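Local coordinates for uncharacterized protein (Sinorhizobium meliloti, PDB 4HUJ) that is of unknown function but is probably an oxidoreductase that binds a dinucleotide cofactor in a Rossmann-type fold, at residues Arg41-Ile47 with Leu185-Phe191; Asn149-Val155 with Leu212-Asn216; Lys162-Val168 with Asn216-Asp220. One frame throughout, in Å; residues are numbered along the deposited sequence.

Interaction 1 of 3, residues Arg41-Ile47 with Leu185-Phe191; sequences RFTAAQI and LISSLGF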
loop_
_atom_site.group_PDB
_atom_site.type_symbol
_atom_site.label_atom_id
_atom_site.label_comp_id
_atom_site.label_asym_id
_atom_site.label_seq_id
_atom_site.Cartn_x
_atom_site.Cartn_y
_atom_site.Cartn_z
ATOM N N ARG A 41 3.246 5.370 -10.256
ATOM C CA ARG A 41 1.955 4.894 -10.731
ATOM C C ARG A 41 0.839 5.917 -10.522
ATOM O O ARG A 41 -0.014 6.076 -11.388
ATOM C CB ARG A 41 1.603 3.551 -10.090
ATOM C CG ARG A 41 2.460 2.395 -10.590
ATOM C CD ARG A 41 2.272 2.205 -12.093
ATOM N NE ARG A 41 3.415 2.645 -12.894
ATOM C CZ ARG A 41 3.326 3.229 -14.089
ATOM N NH1 ARG A 41 2.140 3.525 -14.613
ATOM N NH2 ARG A 41 4.434 3.553 -14.749
ATOM N N PHE A 42 0.849 6.600 -9.379
ATOM C CA PHE A 42 -0.129 7.660 -9.109
ATOM C C PHE A 42 0.008 8.794 -10.133
ATOM O O PHE A 42 -0.992 9.287 -10.677
ATOM C CB PHE A 42 0.018 8.183 -7.677
ATOM C CG PHE A 42 -0.777 7.405 -6.656
ATOM C CD1 PHE A 42 -2.004 7.879 -6.204
ATOM C CD2 PHE A 42 -0.302 6.196 -6.151
ATOM C CE1 PHE A 42 -2.747 7.167 -5.256
ATOM C CE2 PHE A 42 -1.032 5.475 -5.211
ATOM C CZ PHE A 42 -2.256 5.960 -4.756
ATOM N N THR A 43 1.255 9.167 -10.414
ATOM C CA THR A 43 1.575 10.218 -11.377
ATOM C C THR A 43 1.124 9.861 -12.793
ATOM O O THR A 43 0.474 10.671 -13.461
ATOM C CB THR A 43 3.078 10.556 -11.343
ATOM O OG1 THR A 43 3.409 11.014 -10.032
ATOM C CG2 THR A 43 3.433 11.647 -12.358
ATOM N N ALA A 44 1.446 8.648 -13.235
ATOM C CA ALA A 44 1.055 8.195 -14.568
ATOM C C ALA A 44 -0.467 8.174 -14.725
ATOM O O ALA A 44 -0.987 8.469 -15.804
ATOM C CB ALA A 44 1.647 6.833 -14.868
ATOM N N ALA A 45 -1.173 7.850 -13.639
ATOM C CA ALA A 45 -2.638 7.796 -13.639
ATOM C C ALA A 45 -3.305 9.140 -13.312
ATOM O O ALA A 45 -4.540 9.234 -13.281
ATOM C CB ALA A 45 -3.121 6.718 -12.677
ATOM N N GLN A 46 -2.486 10.162 -13.064
ATOM C CA GLN A 46 -2.953 11.512 -12.715
ATOM C C GLN A 46 -3.898 11.512 -11.503
ATOM O O GLN A 46 -4.935 12.192 -11.489
ATOM C CB GLN A 46 -3.572 12.211 -13.942
ATOM C CG GLN A 46 -2.608 12.341 -15.122
ATOM C CD GLN A 46 -3.255 12.887 -16.392
ATOM O OE1 GLN A 46 -4.455 12.729 -16.619
ATOM N NE2 GLN A 46 -2.449 13.520 -17.234
ATOM N N ILE A 47 -3.522 10.732 -10.491
ATOM C CA ILE A 47 -4.246 10.660 -9.231
ATOM C C ILE A 47 -3.432 11.398 -8.168
ATOM O O ILE A 47 -2.350 10.939 -7.783
ATOM C CB ILE A 47 -4.511 9.186 -8.792
ATOM C CG1 ILE A 47 -5.347 8.447 -9.845
ATOM C CG2 ILE A 47 -5.195 9.141 -7.426
ATOM C CD1 ILE A 47 -5.360 6.931 -9.680
ATOM N N LEU A 185 -9.084 1.983 -6.534
ATOM C CA LEU A 185 -7.791 2.651 -6.675
ATOM C C LEU A 185 -6.893 1.870 -7.621
ATOM O O LEU A 185 -6.273 2.449 -8.517
ATOM C CB LEU A 185 -7.100 2.813 -5.314
ATOM C CG LEU A 185 -5.626 3.245 -5.360
ATOM C CD1 LEU A 185 -5.461 4.624 -5.991
ATOM C CD2 LEU A 185 -5.010 3.210 -3.979
ATOM N N ILE A 186 -6.831 0.555 -7.407
ATOM C CA ILE A 186 -5.994 -0.334 -8.213
ATOM C C ILE A 186 -6.363 -0.252 -9.696
ATOM O O ILE A 186 -5.485 -0.125 -10.554
ATOM C CB ILE A 186 -6.048 -1.789 -7.674
ATOM C CG1 ILE A 186 -5.270 -1.874 -6.351
ATOM C CG2 ILE A 186 -5.497 -2.783 -8.701
ATOM C CD1 ILE A 186 -5.516 -3.152 -5.528
ATOM N N SER A 187 -7.665 -0.301 -9.979
ATOM C CA SER A 187 -8.175 -0.179 -11.349
ATOM C C SER A 187 -7.837 1.173 -11.961
ATOM O O SER A 187 -7.448 1.252 -13.133
ATOM C CB SER A 187 -9.693 -0.392 -11.375
ATOM O OG SER A 187 -10.011 -1.757 -11.176
ATOM N N SER A 188 -7.971 2.225 -11.159
ATOM C CA SER A 188 -7.679 3.588 -11.598
ATOM C C SER A 188 -6.202 3.786 -11.907
ATOM O O SER A 188 -5.850 4.569 -12.785
ATOM C CB SER A 188 -8.143 4.607 -10.556
ATOM O OG SER A 188 -9.556 4.651 -10.506
ATOM N N LEU A 189 -5.346 3.070 -11.177
ATOM C CA LEU A 189 -3.908 3.069 -11.428
ATOM C C LEU A 189 -3.513 2.261 -12.669
ATOM O O LEU A 189 -2.351 2.273 -13.066
ATOM C CB LEU A 189 -3.152 2.543 -10.197
ATOM C CG LEU A 189 -3.179 3.381 -8.915
ATOM C CD1 LEU A 189 -2.569 2.593 -7.768
ATOM C CD2 LEU A 189 -2.448 4.707 -9.087
ATOM N N GLY A 190 -4.474 1.560 -13.273
ATOM C CA GLY A 190 -4.230 0.779 -14.495
ATOM C C GLY A 190 -3.971 -0.707 -14.298
ATOM O O GLY A 190 -3.762 -1.453 -15.264
ATOM N N PHE A 191 -3.967 -1.138 -13.044
ATOM C CA PHE A 191 -3.803 -2.550 -12.706
ATOM C C PHE A 191 -5.145 -3.273 -12.710
ATOM O O PHE A 191 -6.210 -2.646 -12.728
ATOM C CB PHE A 191 -3.142 -2.688 -11.329
ATOM C CG PHE A 191 -1.728 -2.184 -11.278
ATOM C CD1 PHE A 191 -1.464 -0.829 -11.090
ATOM C CD2 PHE A 191 -0.659 -3.066 -11.385
ATOM C CE1 PHE A 191 -0.157 -0.356 -11.027
ATOM C CE2 PHE A 191 0.663 -2.601 -11.329
ATOM C CZ PHE A 191 0.911 -1.246 -11.151
HETATM O O HOH W 1 -0.439 4.005 -13.351
#

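Interaction 2 of 3, residues Asn149-Val155 with Leu212-Asn216; sequences NTLPAAV and LVALN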
loop_
_atom_site.group_PDB
_atom_site.type_symbol
_atom_site.label_atom_id
_atom_site.label_comp_id
_atom_site.label_asym_id
_atom_site.label_seq_id
_atom_site.Cartn_x
_atom_site.Cartn_y
_atom_site.Cartn_z
ATOM N N ASN A 149 1.666 -5.675 -1.708
ATOM C CA ASN A 149 2.785 -6.421 -1.124
ATOM C C ASN A 149 3.327 -7.507 -2.060
ATOM O O ASN A 149 4.339 -8.143 -1.771
ATOM C CB ASN A 149 2.345 -7.083 0.184
ATOM C CG ASN A 149 1.425 -8.268 -0.053
ATOM O OD1 ASN A 149 0.310 -8.106 -0.542
ATOM N ND2 ASN A 149 1.897 -9.470 0.278
ATOM N N THR A 150 2.646 -7.721 -3.182
ATOM C CA THR A 150 2.880 -8.920 -3.975
ATOM C C THR A 150 3.931 -8.762 -5.064
ATOM O O THR A 150 4.511 -9.752 -5.508
ATOM C CB THR A 150 1.581 -9.409 -4.614
ATOM O OG1 THR A 150 0.922 -8.291 -5.222
ATOM C CG2 THR A 150 0.668 -10.012 -3.542
ATOM N N LEU A 151 4.166 -7.534 -5.507
ATOM C CA LEU A 151 5.067 -7.324 -6.627
ATOM C C LEU A 151 6.357 -6.623 -6.224
ATOM O O LEU A 151 6.335 -5.715 -5.393
ATOM C CB LEU A 151 4.359 -6.535 -7.734
ATOM C CG LEU A 151 3.122 -7.181 -8.367
ATOM C CD1 LEU A 151 2.591 -6.276 -9.455
ATOM C CD2 LEU A 151 3.444 -8.571 -8.923
ATOM N N PRO A 152 7.484 -7.035 -6.834
ATOM C CA PRO A 152 8.713 -6.274 -6.715
ATOM C C PRO A 152 8.487 -4.848 -7.210
ATOM O O PRO A 152 7.713 -4.641 -8.143
ATOM C CB PRO A 152 9.677 -6.997 -7.671
ATOM C CG PRO A 152 9.092 -8.329 -7.887
ATOM C CD PRO A 152 7.623 -8.181 -7.752
ATOM N N ALA A 153 9.169 -3.890 -6.590
ATOM C CA ALA A 153 9.072 -2.487 -6.970
ATOM C C ALA A 153 9.300 -2.251 -8.464
ATOM O O ALA A 153 8.607 -1.437 -9.072
ATOM C CB ALA A 153 10.024 -1.653 -6.138
ATOM N N ALA A 154 10.250 -2.972 -9.062
ATOM C CA ALA A 154 10.559 -2.780 -10.485
ATOM C C ALA A 154 9.382 -3.173 -11.379
ATOM O O ALA A 154 9.186 -2.591 -12.451
ATOM C CB ALA A 154 11.816 -3.549 -10.877
ATOM N N VAL A 155 8.597 -4.153 -10.926
ATOM C CA VAL A 155 7.393 -4.570 -11.645
ATOM C C VAL A 155 6.267 -3.559 -11.398
ATOM O O VAL A 155 5.615 -3.119 -12.344
ATOM C CB VAL A 155 6.946 -6.011 -11.269
ATOM C CG1 VAL A 155 5.684 -6.416 -12.039
ATOM C CG2 VAL A 155 8.062 -7.013 -11.545
ATOM N N LEU A 212 1.183 -16.581 -4.363
ATOM C CA LEU A 212 0.834 -15.409 -5.177
ATOM C C LEU A 212 1.798 -14.240 -5.033
ATOM O O LEU A 212 1.702 -13.254 -5.771
ATOM C CB LEU A 212 -0.609 -14.955 -4.933
ATOM C CG LEU A 212 -1.690 -15.983 -5.269
ATOM C CD1 LEU A 212 -3.079 -15.374 -5.101
ATOM C CD2 LEU A 212 -1.525 -16.585 -6.673
ATOM N N VAL A 213 2.729 -14.349 -4.095
ATOM C CA VAL A 213 3.746 -13.310 -3.912
ATOM C C VAL A 213 4.831 -13.459 -4.974
ATOM O O VAL A 213 5.327 -14.567 -5.221
ATOM C CB VAL A 213 4.339 -13.333 -2.484
ATOM C CG1 VAL A 213 5.460 -12.309 -2.338
ATOM C CG2 VAL A 213 3.252 -13.056 -1.465
ATOM N N ALA A 214 5.165 -12.336 -5.612
ATOM C CA ALA A 214 6.202 -12.249 -6.643
ATOM C C ALA A 214 5.817 -12.990 -7.919
ATOM O O ALA A 214 6.679 -13.404 -8.701
ATOM C CB ALA A 214 7.557 -12.721 -6.105
ATOM N N LEU A 215 4.514 -13.152 -8.125
ATOM C CA LEU A 215 4.005 -13.827 -9.305
ATOM C C LEU A 215 3.461 -12.775 -10.262
ATOM O O LEU A 215 2.536 -12.033 -9.918
ATOM C CB LEU A 215 2.920 -14.839 -8.912
ATOM C CG LEU A 215 2.294 -15.716 -10.003
ATOM C CD1 LEU A 215 3.303 -16.720 -10.551
ATOM C CD2 LEU A 215 1.085 -16.445 -9.429
ATOM N N ASN A 216 4.060 -12.694 -11.450
ATOM C CA ASN A 216 3.629 -11.727 -12.454
ATOM C C ASN A 216 2.556 -12.301 -13.367
ATOM O O ASN A 216 2.826 -13.192 -14.186
ATOM C CB ASN A 216 4.815 -11.233 -13.289
ATOM C CG ASN A 216 5.873 -10.540 -12.458
ATOM O OD1 ASN A 216 5.590 -9.993 -11.394
ATOM N ND2 ASN A 216 7.109 -10.547 -12.957
#

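Interaction 3 of 3, residues Lys162-Val168 with Asn216-Asp220; sequences KGTGSRV and NLLKD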
loop_
_atom_site.group_PDB
_atom_site.type_symbol
_atom_site.label_atom_id
_atom_site.label_comp_id
_atom_site.label_asym_id
_atom_site.label_seq_id
_atom_site.Cartn_x
_atom_site.Cartn_y
_atom_site.Cartn_z
ATOM N N LYS A 162 0.027 -3.970 -20.715
ATOM C CA LYS A 162 0.979 -4.655 -21.594
ATOM C C LYS A 162 0.343 -5.150 -22.891
ATOM O O LYS A 162 0.579 -6.289 -23.319
ATOM C CB LYS A 162 1.679 -5.805 -20.863
ATOM C CG LYS A 162 2.476 -5.368 -19.655
ATOM C CD LYS A 162 3.908 -5.882 -19.729
ATOM C CE LYS A 162 4.658 -5.635 -18.427
ATOM N NZ LYS A 162 4.348 -4.311 -17.801
ATOM N N GLY A 163 -0.462 -4.287 -23.508
ATOM C CA GLY A 163 -1.112 -4.593 -24.780
ATOM C C GLY A 163 -2.213 -5.625 -24.658
ATOM O O GLY A 163 -3.383 -5.316 -24.871
ATOM N N THR A 164 -1.830 -6.857 -24.329
ATOM C CA THR A 164 -2.786 -7.945 -24.144
ATOM C C THR A 164 -2.867 -8.300 -22.659
ATOM O O THR A 164 -2.573 -9.428 -22.253
ATOM C CB THR A 164 -2.425 -9.187 -25.012
ATOM O OG1 THR A 164 -2.291 -8.796 -26.387
ATOM C CG2 THR A 164 -3.499 -10.285 -24.914
ATOM N N GLY A 165 -3.249 -7.318 -21.847
ATOM C CA GLY A 165 -3.506 -7.558 -20.431
ATOM C C GLY A 165 -2.988 -6.487 -19.492
ATOM O O GLY A 165 -2.054 -5.745 -19.819
ATOM N N SER A 166 -3.605 -6.417 -18.320
ATOM C CA SER A 166 -3.189 -5.500 -17.265
ATOM C C SER A 166 -2.570 -6.282 -16.117
ATOM O O SER A 166 -3.070 -7.345 -15.749
ATOM C CB SER A 166 -4.378 -4.686 -16.758
ATOM O OG SER A 166 -4.902 -3.871 -17.796
ATOM N N ARG A 167 -1.488 -5.740 -15.565
ATOM C CA ARG A 167 -0.781 -6.352 -14.440
ATOM C C ARG A 167 -1.727 -6.582 -13.261
ATOM O O ARG A 167 -2.466 -5.684 -12.861
ATOM C CB ARG A 167 0.407 -5.474 -14.025
ATOM C CG ARG A 167 1.293 -6.046 -12.906
ATOM C CD ARG A 167 1.924 -7.388 -13.310
ATOM N NE ARG A 167 2.886 -7.253 -14.410
ATOM C CZ ARG A 167 3.159 -8.214 -15.297
ATOM N NH1 ARG A 167 2.534 -9.387 -15.246
ATOM N NH2 ARG A 167 4.057 -8.001 -16.251
ATOM N N VAL A 168 -1.685 -7.791 -12.703
ATOM C CA VAL A 168 -2.591 -8.176 -11.628
ATOM C C VAL A 168 -2.048 -7.784 -10.261
ATOM O O VAL A 168 -0.888 -8.073 -9.934
ATOM C CB VAL A 168 -2.886 -9.699 -11.647
ATOM C CG1 VAL A 168 -3.661 -10.138 -10.395
ATOM C CG2 VAL A 168 -3.655 -10.065 -12.908
ATOM N N ASN A 216 4.060 -12.694 -11.450
ATOM C CA ASN A 216 3.629 -11.727 -12.454
ATOM C C ASN A 216 2.556 -12.301 -13.367
ATOM O O ASN A 216 2.826 -13.192 -14.186
ATOM C CB ASN A 216 4.815 -11.233 -13.289
ATOM C CG ASN A 216 5.873 -10.540 -12.458
ATOM O OD1 ASN A 216 5.590 -9.993 -11.394
ATOM N ND2 ASN A 216 7.109 -10.547 -12.957
ATOM N N LEU A 217 1.339 -11.791 -13.205
ATOM C CA LEU A 217 0.210 -12.192 -14.032
ATOM C C LEU A 217 -0.445 -10.998 -14.712
ATOM O O LEU A 217 -0.324 -9.858 -14.250
ATOM C CB LEU A 217 -0.833 -12.934 -13.192
ATOM C CG LEU A 217 -0.383 -14.142 -12.368
ATOM C CD1 LEU A 217 -1.561 -14.642 -11.543
ATOM C CD2 LEU A 217 0.169 -15.246 -13.270
ATOM N N LEU A 218 -1.144 -11.282 -15.810
ATOM C CA LEU A 218 -1.942 -10.286 -16.520
ATOM C C LEU A 218 -3.392 -10.734 -16.588
ATOM O O LEU A 218 -3.675 -11.935 -16.646
ATOM C CB LEU A 218 -1.430 -10.105 -17.955
ATOM C CG LEU A 218 0.019 -9.671 -18.165
ATOM C CD1 LEU A 218 0.345 -9.801 -19.647
ATOM C CD2 LEU A 218 0.245 -8.242 -17.672
ATOM N N LYS A 219 -4.308 -9.772 -16.579
ATOM C CA LYS A 219 -5.715 -10.063 -16.848
ATOM C C LYS A 219 -6.005 -9.539 -18.246
ATOM O O LYS A 219 -5.898 -8.332 -18.487
ATOM C CB LYS A 219 -6.642 -9.406 -15.818
ATOM C CG LYS A 219 -8.107 -9.832 -15.958
ATOM C CD LYS A 219 -9.029 -9.112 -14.978
ATOM C CE LYS A 219 -10.454 -9.665 -15.079
ATOM N NZ LYS A 219 -11.403 -8.929 -14.194
ATOM N N ASP A 220 -6.336 -10.444 -19.166
ATOM C CA ASP A 220 -6.547 -10.058 -20.562
ATOM C C ASP A 220 -8.025 -9.892 -20.908
ATOM O O ASP A 220 -8.362 -9.232 -21.901
ATOM C CB ASP A 220 -5.854 -11.033 -21.531
ATOM C CG ASP A 220 -6.377 -12.465 -21.424
ATOM O OD1 ASP A 220 -6.788 -12.898 -20.322
ATOM O OD2 ASP A 220 -6.359 -13.171 -22.459
HETATM O O HOH W 2 0.788 -9.980 -11.064
#

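Interaction 1 of 3, residues Arg41-Ile47 with Leu185-Phe191
R41 and F42 of helix 32-44 pack against L185, L189 and F191 at the end of helix 176-188. L189 carries the centre of the contact. Its CB lies at the edge of the F191 ring, in the ring plane. CG stands anti to the carbonyl carbon (chi1 -67°), sending the two methyls into the other helix end. CD1 reaches CE2 of F42 at 4.1 Å. CD2 sits over one face of the F42 ring as a CH-pi contact, 4.0 Å from the centroid and 15° off the ring normal. The same methyl meets CD1 of I47 at 3.7 Å and the carbonyl O of R41.

The L185 side chain crosses that of F42 at about a right angle, its CD1 3.7 Å from CZ of F42. The backbones come nearest at A45 and L189, and CB of A45 lies 3.5 Å from O of S188. I47 CD1 also rests on CB of S188.

The R41 chain bends at chi2 and chi3. Its CD meets the edge of the F191 ring at 3.7 Å from CE1, with guanidinium and ring planes 71° apart. NH2 bonds to O of A157. NH1 donates to a water that in turn donates to O of R41 and, at 2.6 Å, to O of L189.

Both helices end in Schellman motifs, at Q46 and G190. The contact joins the first helix of the dinucleotide-binding fold to helix 176-188. Direct contacts are mostly apolar packing, some carbons lying on carbonyl oxygens, and a water serves two carbonyls at the helix ends.

Interaction 2 of 3, residues Asn149-Val155 with Leu212-Asn216
V155 and N216 approach from opposite directions, methyls against amide. CG1 of V155, anti to the backbone N (chi1 -180°), lies 3.6 Å from OD1 of N216. CG2 faces the amide too, at 3.9 Å from ND2. L151 meets the same amide obliquely: its CD2 is 3.6 Å from OD1 of N216 and 3.7 Å from O of L215. The amide is thus bordered by three methyls across the contact. With V155 cut back to an alanine, both methyls against the N216 amide are lost and that group would probably be freer to turn.

At the other end the backbones meet. N of A214 donates to O of T150 at 2.7 Å, in the carbonyl plane, with an N-H...O angle of 149°. A214 is in the type II turn from L212 to L215. T150 sets its CB 4.0 Å from O of L212. N149 brings ND2 to 4.2 Å from CG2 of V213, but that nitrogen's hydrogen bond is to O of Q206 in helix 199-206.

The contact lays the loop before strand 218-219 along the lead-in to helix 153-156. One backbone bond ties the turn to T150, while the side chains add van der Waals packing of methyls on polar oxygens.

Interaction 3 of 3, residues Lys162-Val168 with Asn216-Asp220
R167 sets CG anti to the backbone N (chi1 -176°) and then bends at chi2 and chi3, which folds its guanidinium back between N216 and L218, with L217 O at its edge. The setting is a short antiparallel pairing that adds strand 218-219 to strand 166-173 of the mixed sheet. S166 and K219 form the hydrogen-bonded pair; R167 and L218 form the non-hydrogen-bonded pair.

S166 and K219 exchange two backbone bonds. N of K219 donates to O of S166 at 2.8 Å, and N of S166 donates to O of K219 at 3.0 Å. Farther along, N of V168 donates to O of L217 at 2.9 Å.

The guanidinium is sandwiched. CD2 of L218 lies over one face, 3.5 Å from NH1 of R167, and CB of N216 lies over the opposite face. NH1 makes a weak bond to O of L217, with an N-H...O angle of 142°. That carbonyl therefore accepts from both V168 and R167. R167 also packs on L151, V155 and F191, so its side chain is buried although much of the pairing is at the surface.

V168 turns CG2 toward the partner strand, 4.0 Å from CB of L217. L218 also sends CD1 to O of T164. The side chains of T164 and D220 lie side by side, pointing the same way, with CG2 of T164 by CB of D220.

A side chain on G165 would clash with CB of L218 and be jammed against the carbonyl O of T164. Its CA instead makes a CA-H...O contact with O of K219. V168 and L217 are also bridged by a water: it accepts from N of L217 and lies 2.8 Å from O of V168, to which it probably donates.

Interaction 1 is buried and mostly apolar, with one bridging water. Interaction 2 is partly buried, and interaction 3 lies largely at the surface. Interaction 1 joins two helix ends; interaction 3 is a strand pairing held mainly by backbone bonds; interaction 2 joins loops and the start of a short helix through one such bond. Interactions 2 and 3 share N216, whose amide serves the former and whose CB serves the latter. R167 joins interactions 2 and 3, with CG on L151 CD1 and NE on V155 CG1. F191 links interaction 1 to strand 166-173: its CB is 3.4 Å from O of R167. Interactions 1 and 2 do not touch; their centres are about 17 Å apart.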